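Local coordinates for nucleoside-diphosphate-sugar pyrophosphorylase (Vibrio cholerae, PDB 4EVW), which probably transfers a nucleotidyl group from a nucleoside triphosphate to a sugar phosphate, giving a nucleoside-diphosphate sugar and pyrophosphate, at residues G8-F13 with Q20-L25; F33-N38 with T239-Q244; T82-R85 with E89-T92; D142-A147 with V229-V234. The protein carries 1 engineered substitution. All blocks are in the same frame, centred on the assembly; numbering follows the deposited sequence.

Interactions 1, 2 and 4 form a continuous patch, and helix 235-243, which carries one side of interaction 2, also packs on residues of interactions 1 and 4. Interaction 1 holds the presumed nucleotide-binding loop; its centre is 13 Å from that of interaction 2, and Tyr-23 O lies 3.0 Å from Phe-33 N, probably a hydrogen bond. Interaction 4 reaches interaction 1 where Phe-13 CE2 comes 3.4 Å from Gly-233 O, and touches interaction 2 where Phe-241 CB packs 4.1 Å from Cys-232 SG. Interaction 3 comes nearest interaction 1, with centres about 17 Å apart, and touches it at most lightly; its nearest atoms are about 12 Å from interaction 2 and about 13 Å from interaction 4.

Interaction 1: residues G8-F13 with Q20-L25; sequences GMSSRF and QPKYML
Ser-10 and Lys-22 are joined by the one hydrogen bond of this contact: the backbone N of Lys-22 donates to Ser-10 OG over 3.0 Å, at a nearly straight 167°. The short serine side chain suits the place, since its hydroxyl, held beside its own backbone N (chi1 -45°), reaches the main chain of the partner loop and also rests 3.6 Å from Pro-21 CA. Serine here sits just before helix 11-15, in an inverse gamma turn.

The sequence Gly-Met-Ser-Ser-Arg followed by Pro-Lys resembles the signature of sugar nucleotidyltransferases, in which the glycine-rich loop and the lysine serve the phosphates of the nucleotide; the same role is likely here. Lys-22 NZ also forms a long, weak ion pair with Asp-115.

Apolar packing covers the rest. Lys-22 lays its aliphatic part over one face of the Phe-13 ring, a CH-pi contact with CB 4.0 Å from the ring centroid, while CD approaches CE2 of that ring at 3.6 Å. Bends at chi3 and chi4 turn the chain beyond CD. Leu-25 CD1 meets Phe-13 CD1 obliquely at 3.6 Å, and Tyr-238 of helix 235-243 touches both residues.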
loop_
_atom_site.group_PDB
_atom_site.type_symbol
_atom_site.label_atom_id
_atom_site.label_comp_id
_atom_site.label_asym_id
_atom_site.label_seq_id
_atom_site.Cartn_x
_atom_site.Cartn_y
_atom_site.Cartn_z
ATOM N N GLY A 8 9.456 5.490 -3.628
ATOM C CA GLY A 8 10.686 4.922 -3.108
ATOM C C GLY A 8 11.807 4.795 -4.124
ATOM O O GLY A 8 11.812 5.456 -5.161
HETATM N N MSE A 9 12.766 3.931 -3.813
HETATM C CA MSE A 9 13.910 3.711 -4.680
HETATM C C MSE A 9 14.126 2.211 -4.849
HETATM O O MSE A 9 13.959 1.441 -3.903
HETATM C CB MSE A 9 15.142 4.377 -4.059
HETATM C CG MSE A 9 16.395 4.342 -4.911
HETATM SE SE MSE A 9 17.748 5.534 -4.220
HETATM C CE MSE A 9 17.253 7.139 -5.178
ATOM N N SER A 10 14.495 1.803 -6.060
ATOM C CA SER A 10 14.717 0.397 -6.386
ATOM C C SER A 10 16.166 -0.030 -6.140
ATOM O O SER A 10 16.778 -0.660 -6.996
ATOM C CB SER A 10 14.364 0.165 -7.859
ATOM O OG SER A 10 13.141 0.803 -8.191
ATOM N N SER A 11 16.705 0.289 -4.967
ATOM C CA SER A 11 18.098 -0.034 -4.656
ATOM C C SER A 11 18.541 -1.483 -4.839
ATOM O O SER A 11 19.614 -1.727 -5.396
ATOM C CB SER A 11 18.444 0.441 -3.242
ATOM O OG SER A 11 18.533 1.857 -3.213
ATOM N N ARG A 12 17.748 -2.446 -4.369
ATOM C CA ARG A 12 18.123 -3.852 -4.533
ATOM C C ARG A 12 18.152 -4.239 -6.010
ATOM O O ARG A 12 18.982 -5.046 -6.436
ATOM C CB ARG A 12 17.156 -4.775 -3.790
ATOM C CG ARG A 12 17.495 -5.026 -2.329
ATOM C CD ARG A 12 17.442 -6.520 -2.037
ATOM N NE ARG A 12 16.741 -6.823 -0.795
ATOM C CZ ARG A 12 16.502 -8.057 -0.355
ATOM N NH1 ARG A 12 16.910 -9.105 -1.058
ATOM N NH2 ARG A 12 15.851 -8.242 0.784
ATOM N N PHE A 13 17.235 -3.672 -6.786
ATOM C CA PHE A 13 17.186 -3.958 -8.213
ATOM C C PHE A 13 18.361 -3.282 -8.914
ATOM O O PHE A 13 18.919 -3.834 -9.860
ATOM C CB PHE A 13 15.848 -3.508 -8.801
ATOM C CG PHE A 13 14.723 -4.477 -8.534
ATOM C CD1 PHE A 13 14.371 -5.441 -9.478
ATOM C CD2 PHE A 13 14.042 -4.450 -7.322
ATOM C CE1 PHE A 13 13.358 -6.364 -9.218
ATOM C CE2 PHE A 13 13.027 -5.373 -7.051
ATOM C CZ PHE A 13 12.687 -6.329 -8.002
ATOM N N GLN A 20 16.527 0.500 -14.785
ATOM C CA GLN A 20 15.198 1.115 -14.761
ATOM C C GLN A 20 14.548 0.890 -13.398
ATOM O O GLN A 20 14.844 -0.092 -12.727
ATOM C CB GLN A 20 14.281 0.462 -15.802
ATOM C CG GLN A 20 14.637 0.686 -17.250
ATOM C CD GLN A 20 13.615 0.047 -18.169
ATOM O OE1 GLN A 20 13.623 -1.168 -18.378
ATOM N NE2 GLN A 20 12.710 0.859 -18.704
ATOM N N PRO A 21 13.666 1.806 -12.964
ATOM C CA PRO A 21 13.037 1.554 -11.665
ATOM C C PRO A 21 12.204 0.275 -11.798
ATOM O O PRO A 21 11.666 -0.021 -12.867
ATOM C CB PRO A 21 12.200 2.815 -11.415
ATOM C CG PRO A 21 12.088 3.469 -12.765
ATOM C CD PRO A 21 13.404 3.180 -13.418
ATOM N N LYS A 22 12.120 -0.483 -10.714
ATOM C CA LYS A 22 11.416 -1.757 -10.709
ATOM C C LYS A 22 10.024 -1.788 -11.337
ATOM O O LYS A 22 9.695 -2.742 -12.040
ATOM C CB LYS A 22 11.385 -2.293 -9.274
ATOM C CG LYS A 22 10.076 -2.886 -8.804
ATOM C CD LYS A 22 10.142 -3.174 -7.308
ATOM C CE LYS A 22 10.558 -1.930 -6.521
ATOM N NZ LYS A 22 9.596 -0.804 -6.687
ATOM N N TYR A 23 9.215 -0.756 -11.116
ATOM C CA TYR A 23 7.870 -0.764 -11.683
ATOM C C TYR A 23 7.828 -0.670 -13.210
ATOM O O TYR A 23 6.779 -0.901 -13.820
ATOM C CB TYR A 23 7.002 0.334 -11.052
ATOM C CG TYR A 23 7.665 1.682 -10.916
ATOM C CD1 TYR A 23 8.176 2.108 -9.689
ATOM C CD2 TYR A 23 7.779 2.534 -12.011
ATOM C CE1 TYR A 23 8.786 3.355 -9.556
ATOM C CE2 TYR A 23 8.387 3.784 -11.892
ATOM C CZ TYR A 23 8.888 4.185 -10.664
ATOM O OH TYR A 23 9.495 5.416 -10.543
HETATM N N MSE A 24 8.962 -0.346 -13.830
HETATM C CA MSE A 24 9.029 -0.266 -15.290
HETATM C C MSE A 24 9.569 -1.553 -15.900
HETATM O O MSE A 24 9.605 -1.698 -17.126
HETATM C CB MSE A 24 9.907 0.909 -15.738
HETATM C CG MSE A 24 9.329 2.274 -15.415
HETATM SE SE MSE A 24 10.371 3.719 -16.193
HETATM C CE MSE A 24 9.403 5.227 -15.461
ATOM N N LEU A 25 10.003 -2.486 -15.057
ATOM C CA LEU A 25 10.519 -3.751 -15.565
ATOM C C LEU A 25 9.359 -4.517 -16.192
ATOM O O LEU A 25 8.207 -4.345 -15.790
ATOM C CB LEU A 25 11.169 -4.561 -14.438
ATOM C CG LEU A 25 12.386 -3.850 -13.827
ATOM C CD1 LEU A 25 13.067 -4.755 -12.817
ATOM C CD2 LEU A 25 13.359 -3.462 -14.942
#

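Interaction 2: residues F33-N38 with T239-Q244; sequences FEHSVN and TDFLRQ
His-35 and Phe-241 reach toward each other from two helices, 32-37 and 235-243, whose CA atoms at these residues stand 11.0 Å apart, so that two rings span the whole gap. They form a T-shaped pair: the CE2-CZ edge of the phenylalanine points at one face of the imidazole, with centroids 4.9 Å apart and planes at 89°. CE2 of Phe-241 comes 3.6 Å from His-35 NE2, and on the same face CZ lies nearer the CE1-ND1 side, 3.8 Å from His-35 CE1. Phe-241 extends this far because its CG stands opposite the backbone N (chi1 -177°), which carries the ring out from its helix. A large flat residue on each side suits such a distance, and Phe-117 and His-28 extend the aromatic group.

The far side of helix 235-243 is looser. There Arg-243, poorly ordered, makes a salt bridge one turn back to Asp-240, its NH1 2.7 Å from OD1 but through a strongly bent, weak hydrogen bond.

His-35 NE2 hydrogen-bonds to the carbonyl O of Ala-27, which can only accept, so NE2 carries a proton. That bond should fix the ring's rotation, holding its face toward the phenylalanine, whose slightly positive C-H edge it can receive as an electron-rich surface.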
loop_
_atom_site.group_PDB
_atom_site.type_symbol
_atom_site.label_atom_id
_atom_site.label_comp_id
_atom_site.label_asym_id
_atom_site.label_seq_id
_atom_site.Cartn_x
_atom_site.Cartn_y
_atom_site.Cartn_z
ATOM N N PHE A 33 4.280 -2.468 -13.073
ATOM C CA PHE A 33 3.291 -1.458 -12.693
ATOM C C PHE A 33 1.910 -1.947 -13.117
ATOM O O PHE A 33 0.956 -1.908 -12.340
ATOM C CB PHE A 33 3.577 -0.126 -13.392
ATOM C CG PHE A 33 2.486 0.899 -13.218
ATOM C CD1 PHE A 33 2.388 1.647 -12.049
ATOM C CD2 PHE A 33 1.557 1.117 -14.230
ATOM C CE1 PHE A 33 1.379 2.598 -11.895
ATOM C CE2 PHE A 33 0.546 2.065 -14.082
ATOM C CZ PHE A 33 0.458 2.808 -12.913
ATOM N N GLU A 34 1.814 -2.413 -14.358
ATOM C CA GLU A 34 0.549 -2.907 -14.894
ATOM C C GLU A 34 0.066 -4.167 -14.183
ATOM O O GLU A 34 -1.127 -4.311 -13.905
ATOM C CB GLU A 34 0.688 -3.167 -16.395
ATOM C CG GLU A 34 0.849 -1.898 -17.222
ATOM C CD GLU A 34 1.394 -2.184 -18.609
ATOM O OE1 GLU A 34 2.630 -2.294 -18.756
ATOM O OE2 GLU A 34 0.582 -2.314 -19.549
ATOM N N HIS A 35 0.985 -5.088 -13.903
ATOM C CA HIS A 35 0.625 -6.315 -13.198
ATOM C C HIS A 35 0.000 -5.972 -11.849
ATOM O O HIS A 35 -0.981 -6.585 -11.431
ATOM C CB HIS A 35 1.857 -7.180 -12.940
ATOM C CG HIS A 35 2.303 -7.975 -14.126
ATOM N ND1 HIS A 35 1.540 -8.981 -14.676
ATOM C CD2 HIS A 35 3.450 -7.936 -14.843
ATOM C CE1 HIS A 35 2.199 -9.530 -15.682
ATOM N NE2 HIS A 35 3.361 -8.914 -15.802
ATOM N N SER A 36 0.581 -4.995 -11.164
ATOM C CA SER A 36 0.070 -4.608 -9.858
ATOM C C SER A 36 -1.248 -3.844 -9.918
ATOM O O SER A 36 -2.195 -4.185 -9.209
ATOM C CB SER A 36 1.108 -3.775 -9.099
ATOM O OG SER A 36 0.562 -3.298 -7.879
ATOM N N VAL A 37 -1.321 -2.821 -10.763
ATOM C CA VAL A 37 -2.541 -2.031 -10.859
ATOM C C VAL A 37 -3.704 -2.837 -11.428
ATOM O O VAL A 37 -4.858 -2.593 -11.077
ATOM C CB VAL A 37 -2.312 -0.753 -11.699
ATOM C CG1 VAL A 37 -3.601 0.054 -11.805
ATOM C CG2 VAL A 37 -1.230 0.092 -11.043
ATOM N N ASN A 38 -3.408 -3.805 -12.293
ATOM C CA ASN A 38 -4.471 -4.627 -12.861
ATOM C C ASN A 38 -5.201 -5.441 -11.803
ATOM O O ASN A 38 -6.278 -5.985 -12.062
ATOM C CB ASN A 38 -3.932 -5.548 -13.956
ATOM C CG ASN A 38 -4.076 -4.932 -15.327
ATOM O OD1 ASN A 38 -5.004 -4.162 -15.567
ATOM N ND2 ASN A 38 -3.171 -5.273 -16.239
ATOM N N THR A 239 12.692 -12.630 -10.617
ATOM C CA THR A 239 13.233 -13.730 -11.407
ATOM C C THR A 239 12.256 -14.903 -11.358
ATOM O O THR A 239 11.959 -15.515 -12.385
ATOM C CB THR A 239 14.605 -14.184 -10.860
ATOM O OG1 THR A 239 15.555 -13.125 -11.024
ATOM C CG2 THR A 239 15.102 -15.420 -11.598
ATOM N N ASP A 240 11.749 -15.203 -10.165
ATOM C CA ASP A 240 10.798 -16.299 -9.998
ATOM C C ASP A 240 9.522 -16.038 -10.790
ATOM O O ASP A 240 8.960 -16.954 -11.387
ATOM C CB ASP A 240 10.446 -16.499 -8.520
ATOM C CG ASP A 240 11.628 -16.967 -7.693
ATOM O OD1 ASP A 240 12.525 -17.627 -8.259
ATOM O OD2 ASP A 240 11.653 -16.689 -6.474
ATOM N N PHE A 241 9.062 -14.789 -10.789
ATOM C CA PHE A 241 7.851 -14.430 -11.521
ATOM C C PHE A 241 8.087 -14.595 -13.015
ATOM O O PHE A 241 7.175 -14.946 -13.765
ATOM C CB PHE A 241 7.452 -12.984 -11.214
ATOM C CG PHE A 241 6.170 -12.556 -11.869
ATOM C CD1 PHE A 241 4.981 -13.238 -11.622
ATOM C CD2 PHE A 241 6.148 -11.458 -12.726
ATOM C CE1 PHE A 241 3.788 -12.832 -12.219
ATOM C CE2 PHE A 241 4.961 -11.043 -13.327
ATOM C CZ PHE A 241 3.778 -11.732 -13.073
ATOM N N LEU A 242 9.319 -14.339 -13.443
ATOM C CA LEU A 242 9.688 -14.464 -14.848
ATOM C C LEU A 242 9.614 -15.923 -15.319
ATOM O O LEU A 242 9.338 -16.189 -16.488
ATOM C CB LEU A 242 11.101 -13.909 -15.059
ATOM C CG LEU A 242 11.301 -12.724 -16.014
ATOM C CD1 LEU A 242 10.007 -11.955 -16.201
ATOM C CD2 LEU A 242 12.392 -11.821 -15.460
ATOM N N ARG A 243 9.853 -16.863 -14.407
ATOM C CA ARG A 243 9.806 -18.284 -14.753
ATOM C C ARG A 243 8.385 -18.844 -14.734
ATOM O O ARG A 243 8.087 -19.811 -15.432
ATOM C CB ARG A 243 10.664 -19.109 -13.790
ATOM C CG ARG A 243 12.141 -18.759 -13.768
ATOM C CD ARG A 243 12.908 -19.822 -12.994
ATOM N NE ARG A 243 12.226 -20.182 -11.754
ATOM C CZ ARG A 243 12.560 -19.732 -10.548
ATOM N NH1 ARG A 243 13.582 -18.898 -10.405
ATOM N NH2 ARG A 243 11.864 -20.112 -9.484
ATOM N N GLN A 244 7.515 -18.243 -13.931
ATOM C CA GLN A 244 6.133 -18.702 -13.822
ATOM C C GLN A 244 5.379 -18.621 -15.146
ATOM O O GLN A 244 4.316 -17.965 -15.175
ATOM C CB GLN A 244 5.401 -17.897 -12.744
ATOM C CG GLN A 244 5.945 -18.132 -11.347
ATOM C CD GLN A 244 6.001 -19.605 -10.998
ATOM O OE1 GLN A 244 4.988 -20.304 -11.052
ATOM N NE2 GLN A 244 7.184 -20.086 -10.640
#

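Interaction 3: residues T82-R85 with E89-T92; sequences TETR and ETVT
Thr-84 turns OG1 into the position between its backbone N and carbonyl carbon (chi1 69°), while Glu-89 sends its side chain out straight, CG opposite the backbone N (chi1 -179°) and the chain extended beyond it. These torsions carry the hydroxyl to Thr-90 and the carboxylate to Arg-85, across the turn that leads into helix 87-100. Thr-84 OG1 and Thr-90 OG1 are hydrogen-bonded at 2.7 Å, the two side chains crossing at about a right angle. Both hydroxyls also lie within bonding reach of Gly-86 O, though their two protons can serve only two of the three pairs at a time. Thr-84 CG2 packs 3.6 Å from Thr-90 OG1. Threonine suits both places, offering a hydroxyl to share and a methyl to fill space.

The carboxylate of Glu-89 grips the backbone of Arg-85. Its OE1 accepts the N-H of Arg-85 at 2.7 Å, met nearly head-on from the C-O bond. The same oxygen receives Arg-85 NE at 3.4 Å, a weak bond and salt bridge. The guanidinium and carboxylate planes stand 73° apart, so the two groups do not pair side by side. Glutamate has the length to reach the N-H of Arg-85 from the helix.

The loop follows strand 75-80, and Arg-85 is tied through its backbone to Leu-203. On the helix, Glu-89 packs on Tyr-187 of helix 180-191, whereas Thr-90 turns to Pro-5 of strand 2-5.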
loop_
_atom_site.group_PDB
_atom_site.type_symbol
_atom_site.label_atom_id
_atom_site.label_comp_id
_atom_site.label_asym_id
_atom_site.label_seq_id
_atom_site.Cartn_x
_atom_site.Cartn_y
_atom_site.Cartn_z
ATOM N N THR A 82 11.225 15.051 -3.236
ATOM C CA THR A 82 12.251 14.592 -2.303
ATOM C C THR A 82 11.908 13.162 -1.919
ATOM O O THR A 82 10.766 12.731 -2.069
ATOM C CB THR A 82 12.298 15.423 -0.990
ATOM O OG1 THR A 82 11.196 15.059 -0.152
ATOM C CG2 THR A 82 12.238 16.910 -1.281
ATOM N N GLU A 83 12.900 12.423 -1.441
ATOM C CA GLU A 83 12.665 11.057 -1.000
ATOM C C GLU A 83 11.881 11.200 0.300
ATOM O O GLU A 83 11.994 12.224 0.976
ATOM C CB GLU A 83 13.990 10.355 -0.703
ATOM C CG GLU A 83 14.932 10.225 -1.881
ATOM C CD GLU A 83 16.276 9.647 -1.476
ATOM O OE1 GLU A 83 16.315 8.855 -0.511
ATOM O OE2 GLU A 83 17.290 9.974 -2.130
ATOM N N THR A 84 11.087 10.194 0.650
ATOM C CA THR A 84 10.336 10.247 1.900
ATOM C C THR A 84 10.920 9.223 2.867
ATOM O O THR A 84 11.797 8.445 2.503
ATOM C CB THR A 84 8.845 9.922 1.705
ATOM O OG1 THR A 84 8.704 8.539 1.361
ATOM C CG2 THR A 84 8.244 10.794 0.601
ATOM N N ARG A 85 10.416 9.225 4.095
ATOM C CA ARG A 85 10.893 8.308 5.119
ATOM C C ARG A 85 10.169 6.965 5.064
ATOM O O ARG A 85 10.432 6.079 5.872
ATOM C CB ARG A 85 10.712 8.943 6.500
ATOM C CG ARG A 85 11.402 10.300 6.660
ATOM C CD ARG A 85 11.127 10.912 8.031
ATOM N NE ARG A 85 10.025 11.871 8.018
ATOM C CZ ARG A 85 9.424 12.336 9.111
ATOM N NH1 ARG A 85 9.810 11.926 10.314
ATOM N NH2 ARG A 85 8.445 13.224 9.005
ATOM N N GLU A 89 4.613 8.311 4.923
ATOM C CA GLU A 89 4.839 9.716 4.620
ATOM C C GLU A 89 4.479 9.982 3.157
ATOM O O GLU A 89 3.906 11.018 2.829
ATOM C CB GLU A 89 6.300 10.126 4.880
ATOM C CG GLU A 89 6.534 11.606 4.584
ATOM C CD GLU A 89 7.924 12.101 4.965
ATOM O OE1 GLU A 89 8.902 11.334 4.845
ATOM O OE2 GLU A 89 8.032 13.277 5.366
ATOM N N THR A 90 4.818 9.043 2.280
ATOM C CA THR A 90 4.505 9.196 0.862
ATOM C C THR A 90 3.005 9.416 0.687
ATOM O O THR A 90 2.579 10.329 -0.025
ATOM C CB THR A 90 4.936 7.953 0.073
ATOM O OG1 THR A 90 6.355 7.781 0.214
ATOM C CG2 THR A 90 4.585 8.105 -1.410
ATOM N N VAL A 91 2.205 8.582 1.344
ATOM C CA VAL A 91 0.755 8.706 1.262
ATOM C C VAL A 91 0.286 10.070 1.773
ATOM O O VAL A 91 -0.506 10.746 1.114
ATOM C CB VAL A 91 0.071 7.581 2.061
ATOM C CG1 VAL A 91 -1.418 7.883 2.224
ATOM C CG2 VAL A 91 0.269 6.237 1.331
ATOM N N THR A 92 0.779 10.485 2.938
ATOM C CA THR A 92 0.381 11.783 3.487
ATOM C C THR A 92 0.746 12.938 2.547
ATOM O O THR A 92 -0.069 13.830 2.303
ATOM C CB THR A 92 1.028 12.017 4.874
ATOM O OG1 THR A 92 0.508 11.055 5.803
ATOM C CG2 THR A 92 0.724 13.424 5.382
#

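Interaction 4: residues D142-A147 with V229-V234; sequences DNWSFA and VIFCGV
Trp-144 and Phe-231 belong to an aromatic cluster completed by Phe-137 of strand 132-138, and through it the loop before strand 146-149 meets the small antiparallel pair formed by strands 116-117 and 230-231. The two side chains come from opposite directions, bridging backbones whose CA atoms are 12.0 Å apart. The outer rim of the indole does the touching: CH2 of Trp-144 lies 3.7 Å from Phe-231 CE2, and Trp-144 CZ3 is the same 3.7 Å from Phe-231 CZ. Those rim atoms sit over one face of the phenylalanine, toward its border, but the rings are tilted at 51°, with centroids 5.1 Å apart, so they neither stack nor meet as a T.

On the opposite face of Phe-231, CG2 of Val-229 packs 3.6 Å above the ring plane, leaving the phenyl sandwiched. Tryptophan suits its place because it is long enough to span the gap while its other end stays polar: NE1 donates to the carbonyl of Gly-140.

No hydrogen bond crosses between the two segments. The contact probably rests mainly on dispersion, with some shielding from water, while the bond from NE1 should help to fix how the indole rim is presented to Phe-231.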
loop_
_atom_site.group_PDB
_atom_site.type_symbol
_atom_site.label_atom_id
_atom_site.label_comp_id
_atom_site.label_asym_id
_atom_site.label_seq_id
_atom_site.Cartn_x
_atom_site.Cartn_y
_atom_site.Cartn_z
ATOM N N ASP A 142 9.657 -13.767 9.730
ATOM C CA ASP A 142 9.454 -12.589 10.562
ATOM C C ASP A 142 9.539 -11.250 9.850
ATOM O O ASP A 142 9.321 -10.208 10.469
ATOM C CB ASP A 142 10.471 -12.586 11.700
ATOM C CG ASP A 142 10.227 -13.691 12.696
ATOM O OD1 ASP A 142 9.104 -14.240 12.702
ATOM O OD2 ASP A 142 11.146 -14.003 13.484
ATOM N N ASN A 143 9.845 -11.266 8.559
ATOM C CA ASN A 143 9.979 -10.018 7.827
ATOM C C ASN A 143 8.700 -9.517 7.166
ATOM O O ASN A 143 8.644 -9.319 5.952
ATOM C CB ASN A 143 11.090 -10.146 6.789
ATOM C CG ASN A 143 11.456 -8.817 6.178
ATOM O OD1 ASN A 143 11.156 -7.762 6.739
ATOM N ND2 ASN A 143 12.120 -8.855 5.031
ATOM N N TRP A 144 7.679 -9.300 7.983
ATOM C CA TRP A 144 6.399 -8.803 7.503
ATOM C C TRP A 144 5.843 -7.867 8.557
ATOM O O TRP A 144 6.408 -7.733 9.640
ATOM C CB TRP A 144 5.387 -9.944 7.345
ATOM C CG TRP A 144 5.836 -11.115 6.545
ATOM C CD1 TRP A 144 6.406 -12.266 7.014
ATOM C CD2 TRP A 144 5.732 -11.266 5.129
ATOM N NE1 TRP A 144 6.657 -13.126 5.974
ATOM C CE2 TRP A 144 6.254 -12.538 4.804
ATOM C CE3 TRP A 144 5.246 -10.449 4.098
ATOM C CZ2 TRP A 144 6.305 -13.012 3.490
ATOM C CZ3 TRP A 144 5.295 -10.919 2.793
ATOM C CH2 TRP A 144 5.822 -12.190 2.500
ATOM N N SER A 145 4.742 -7.205 8.228
ATOM C CA SER A 145 4.059 -6.379 9.206
ATOM C C SER A 145 2.969 -7.352 9.631
ATOM O O SER A 145 2.396 -8.053 8.797
ATOM C CB SER A 145 3.462 -5.108 8.589
ATOM O OG SER A 145 3.326 -5.211 7.186
ATOM N N PHE A 146 2.712 -7.415 10.928
ATOM C CA PHE A 146 1.740 -8.351 11.475
ATOM C C PHE A 146 0.514 -7.693 12.081
ATOM O O PHE A 146 0.581 -6.568 12.563
ATOM C CB PHE A 146 2.404 -9.190 12.567
ATOM C CG PHE A 146 3.570 -9.996 12.089
ATOM C CD1 PHE A 146 4.844 -9.439 12.001
ATOM C CD2 PHE A 146 3.390 -11.320 11.712
ATOM C CE1 PHE A 146 5.924 -10.201 11.542
ATOM C CE2 PHE A 146 4.456 -12.086 11.254
ATOM C CZ PHE A 146 5.725 -11.527 11.168
ATOM N N ALA A 147 -0.606 -8.408 12.056
ATOM C CA ALA A 147 -1.837 -7.923 12.668
ATOM C C ALA A 147 -2.202 -8.987 13.702
ATOM O O ALA A 147 -2.224 -10.181 13.391
ATOM C CB ALA A 147 -2.945 -7.781 11.630
ATOM N N VAL A 229 -2.102 -13.931 -3.665
ATOM C CA VAL A 229 -1.163 -12.817 -3.631
ATOM C C VAL A 229 0.195 -13.240 -4.186
ATOM O O VAL A 229 0.690 -14.332 -3.900
ATOM C CB VAL A 229 -1.001 -12.255 -2.185
ATOM C CG1 VAL A 229 -0.434 -13.317 -1.252
ATOM C CG2 VAL A 229 -0.101 -11.020 -2.204
ATOM N N ILE A 230 0.774 -12.385 -5.024
ATOM C CA ILE A 230 2.082 -12.657 -5.613
ATOM C C ILE A 230 2.979 -11.483 -5.259
ATOM O O ILE A 230 2.635 -10.333 -5.525
ATOM C CB ILE A 230 2.000 -12.778 -7.148
ATOM C CG1 ILE A 230 1.133 -13.983 -7.522
ATOM C CG2 ILE A 230 3.407 -12.917 -7.740
ATOM C CD1 ILE A 230 0.565 -13.917 -8.920
ATOM N N PHE A 231 4.113 -11.771 -4.639
ATOM C CA PHE A 231 5.046 -10.719 -4.263
ATOM C C PHE A 231 6.162 -10.643 -5.292
ATOM O O PHE A 231 6.703 -11.664 -5.715
ATOM C CB PHE A 231 5.623 -10.996 -2.878
ATOM C CG PHE A 231 4.591 -11.012 -1.788
ATOM C CD1 PHE A 231 3.953 -9.841 -1.398
ATOM C CD2 PHE A 231 4.248 -12.203 -1.161
ATOM C CE1 PHE A 231 2.986 -9.858 -0.394
ATOM C CE2 PHE A 231 3.285 -12.233 -0.160
ATOM C CZ PHE A 231 2.653 -11.058 0.226
ATOM N N CYS A 232 6.498 -9.422 -5.687
ATOM C CA CYS A 232 7.531 -9.196 -6.684
ATOM C C CYS A 232 8.290 -7.938 -6.260
ATOM O O CYS A 232 8.450 -7.004 -7.043
ATOM C CB CYS A 232 6.860 -8.987 -8.042
ATOM S SG CYS A 232 7.908 -9.309 -9.463
ATOM N N GLY A 233 8.753 -7.930 -5.012
ATOM C CA GLY A 233 9.442 -6.767 -4.480
ATOM C C GLY A 233 10.956 -6.810 -4.362
ATOM O O GLY A 233 11.571 -5.791 -4.050
ATOM N N VAL A 234 11.550 -7.979 -4.573
ATOM C CA VAL A 234 13.004 -8.113 -4.529
ATOM C C VAL A 234 13.416 -8.821 -5.819
ATOM O O VAL A 234 12.612 -9.529 -6.429
ATOM C CB VAL A 234 13.481 -8.906 -3.283
ATOM C CG1 VAL A 234 13.060 -8.171 -2.013
ATOM C CG2 VAL A 234 12.921 -10.314 -3.297
#